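Local atomic coordinates of uncharacterized protein (Bacteroides eggerthii, PDB entry 4FTD), a protein that is of unknown function but joins an immunoglobulin-like domain to a six-bladed beta-propeller and is probably linked to carbohydrate metabolism. Residues 15-20 against 62-67. Sequence-based numbering, arbitrary orientation.
Sequences TELLSI and AELSEG
A classic beta bulge sets L18 and S19 opposite the single residue E63, between strands 17-20 and 62-64, which run antiparallel at 169° with their axes 4.6 Å apart. The E63 carbonyl takes two backbone bonds. L18 N lies 2.8 Å from E63 O, and S19 N reaches the same oxygen at a longer 3.3 Å. Both donors come from the same face of the carbonyl plane. E63 N bonds back to S19 O.

Beyond the strand end, S65 OG accepts from E16 N at 3.0 Å, and S65 N gives a weak bond back to E16 O. OG sits beside its own backbone N (chi1 -59°), which turns it to the opposing chain. The CG of E16 also rests against this oxygen.

L17, L64, I20 and A62 share one face of the sheet. With CG swung away from the backbone N (chi1 -179°), L17 carries CD1 across to A62 CB at 3.6 Å and L64 CD2 at 3.7 Å. L90 and I92 of strand 85-93 and I44 of strand 43-45 continue this apolar layer. S19 and E63 lie on the other face. There S19 OG lies alongside the E63 chain as far as the carboxylate carbon, 3.2 Å from CG and 3.3 Å from both CB and CD. L18, at the bulge, points toward the partner strand and brings CD1 over L64 O.

The contact belongs to the immunoglobulin-like domain, far from the propeller. Its two faces differ in chemistry: L17 and I20 are buried in the apolar layer, with L64 and A62 at its margin, while the S19 and E63 face is more polar and more exposed. The bulge shifts the register by one residue, and the shared E63 carbonyl keeps both bulge amides bonded.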
loop_
_atom_site.group_PDB
_atom_site.type_symbol
_atom_site.label_atom_id
_atom_site.label_comp_id
_atom_site.label_asym_id
_atom_site.label_seq_id
_atom_site.Cartn_x
_atom_site.Cartn_y
_atom_site.Cartn_z
ATOM N N THR A 15 -8.994 -5.142 -55.318
ATOM C CA THR A 15 -7.705 -4.779 -54.687
ATOM C C THR A 15 -7.699 -4.510 -53.169
ATOM O O THR A 15 -7.527 -3.371 -52.719
ATOM C CB THR A 15 -6.929 -3.676 -55.458
ATOM O OG1 THR A 15 -5.555 -3.693 -55.043
ATOM C CG2 THR A 15 -7.521 -2.271 -55.278
ATOM N N GLU A 16 -7.863 -5.583 -52.393
ATOM C CA GLU A 16 -7.790 -5.509 -50.934
ATOM C C GLU A 16 -7.198 -6.738 -50.243
ATOM O O GLU A 16 -7.046 -7.808 -50.847
ATOM C CB GLU A 16 -9.113 -5.141 -50.305
ATOM C CG GLU A 16 -10.291 -5.962 -50.711
ATOM C CD GLU A 16 -11.521 -5.367 -50.090
ATOM O OE1 GLU A 16 -11.830 -5.723 -48.937
ATOM O OE2 GLU A 16 -12.140 -4.508 -50.740
ATOM N N LEU A 17 -6.787 -6.505 -48.993
ATOM C CA LEU A 17 -6.138 -7.483 -48.150
ATOM C C LEU A 17 -7.233 -8.036 -47.292
ATOM O O LEU A 17 -7.755 -7.332 -46.454
ATOM C CB LEU A 17 -5.080 -6.810 -47.275
ATOM C CG LEU A 17 -4.261 -7.667 -46.321
ATOM C CD1 LEU A 17 -3.476 -8.687 -47.136
ATOM C CD2 LEU A 17 -3.364 -6.730 -45.522
ATOM N N LEU A 18 -7.559 -9.307 -47.499
ATOM C CA LEU A 18 -8.635 -10.004 -46.769
ATOM C C LEU A 18 -8.150 -10.631 -45.426
ATOM O O LEU A 18 -8.893 -10.688 -44.453
ATOM C CB LEU A 18 -9.253 -11.048 -47.712
ATOM C CG LEU A 18 -9.709 -10.532 -49.081
ATOM C CD1 LEU A 18 -10.113 -11.658 -50.029
ATOM C CD2 LEU A 18 -10.856 -9.555 -48.879
ATOM N N SER A 19 -6.900 -11.100 -45.362
ATOM C CA SER A 19 -6.329 -11.601 -44.093
ATOM C C SER A 19 -4.813 -11.616 -44.197
ATOM O O SER A 19 -4.271 -11.636 -45.289
ATOM C CB SER A 19 -6.842 -13.008 -43.734
ATOM O OG SER A 19 -6.328 -13.986 -44.617
ATOM N N ILE A 20 -4.143 -11.583 -43.057
ATOM C CA ILE A 20 -2.686 -11.535 -43.034
ATOM C C ILE A 20 -2.181 -12.160 -41.719
ATOM O O ILE A 20 -2.825 -12.064 -40.661
ATOM C CB ILE A 20 -2.198 -10.068 -43.242
ATOM C CG1 ILE A 20 -0.677 -10.030 -43.544
ATOM C CG2 ILE A 20 -2.672 -9.173 -42.091
ATOM C CD1 ILE A 20 -0.129 -8.713 -44.055
ATOM N N ALA A 62 -0.746 -13.886 -46.847
ATOM C CA ALA A 62 -1.933 -13.044 -46.981
ATOM C C ALA A 62 -2.960 -13.655 -47.888
ATOM O O ALA A 62 -2.607 -14.408 -48.783
ATOM C CB ALA A 62 -1.515 -11.717 -47.551
ATOM N N GLU A 63 -4.227 -13.355 -47.638
ATOM C CA GLU A 63 -5.290 -13.626 -48.595
ATOM C C GLU A 63 -5.670 -12.259 -49.191
ATOM O O GLU A 63 -5.889 -11.308 -48.455
ATOM C CB GLU A 63 -6.527 -14.241 -47.946
ATOM C CG GLU A 63 -6.391 -15.634 -47.365
ATOM C CD GLU A 63 -7.690 -16.111 -46.716
ATOM O OE1 GLU A 63 -8.750 -15.457 -46.884
ATOM O OE2 GLU A 63 -7.658 -17.153 -46.031
ATOM N N LEU A 64 -5.731 -12.194 -50.515
ATOM C CA LEU A 64 -5.974 -10.978 -51.288
ATOM C C LEU A 64 -7.210 -11.167 -52.172
ATOM O O LEU A 64 -7.813 -12.236 -52.186
ATOM C CB LEU A 64 -4.754 -10.714 -52.183
ATOM C CG LEU A 64 -3.408 -10.514 -51.476
ATOM C CD1 LEU A 64 -2.215 -10.661 -52.411
ATOM C CD2 LEU A 64 -3.420 -9.142 -50.841
ATOM N N SER A 65 -7.598 -10.111 -52.879
ATOM C CA SER A 65 -8.684 -10.164 -53.866
ATOM C C SER A 65 -8.143 -10.883 -55.109
ATOM O O SER A 65 -6.925 -10.840 -55.367
ATOM C CB SER A 65 -9.094 -8.742 -54.230
ATOM O OG SER A 65 -9.521 -8.024 -53.086
ATOM N N GLU A 66 -9.032 -11.529 -55.880
ATOM C CA GLU A 66 -8.642 -12.251 -57.111
ATOM C C GLU A 66 -7.711 -11.350 -57.937
ATOM O O GLU A 66 -8.024 -10.198 -58.183
ATOM C CB GLU A 66 -9.881 -12.725 -57.937
ATOM N N GLY A 67 -6.530 -11.854 -58.282
ATOM C CA GLY A 67 -5.541 -11.111 -59.074
ATOM C C GLY A 67 -4.515 -10.215 -58.380
ATOM O O GLY A 67 -3.586 -9.738 -59.044
HETATM O O HOH W 1 -7.638 -7.255 -56.850
#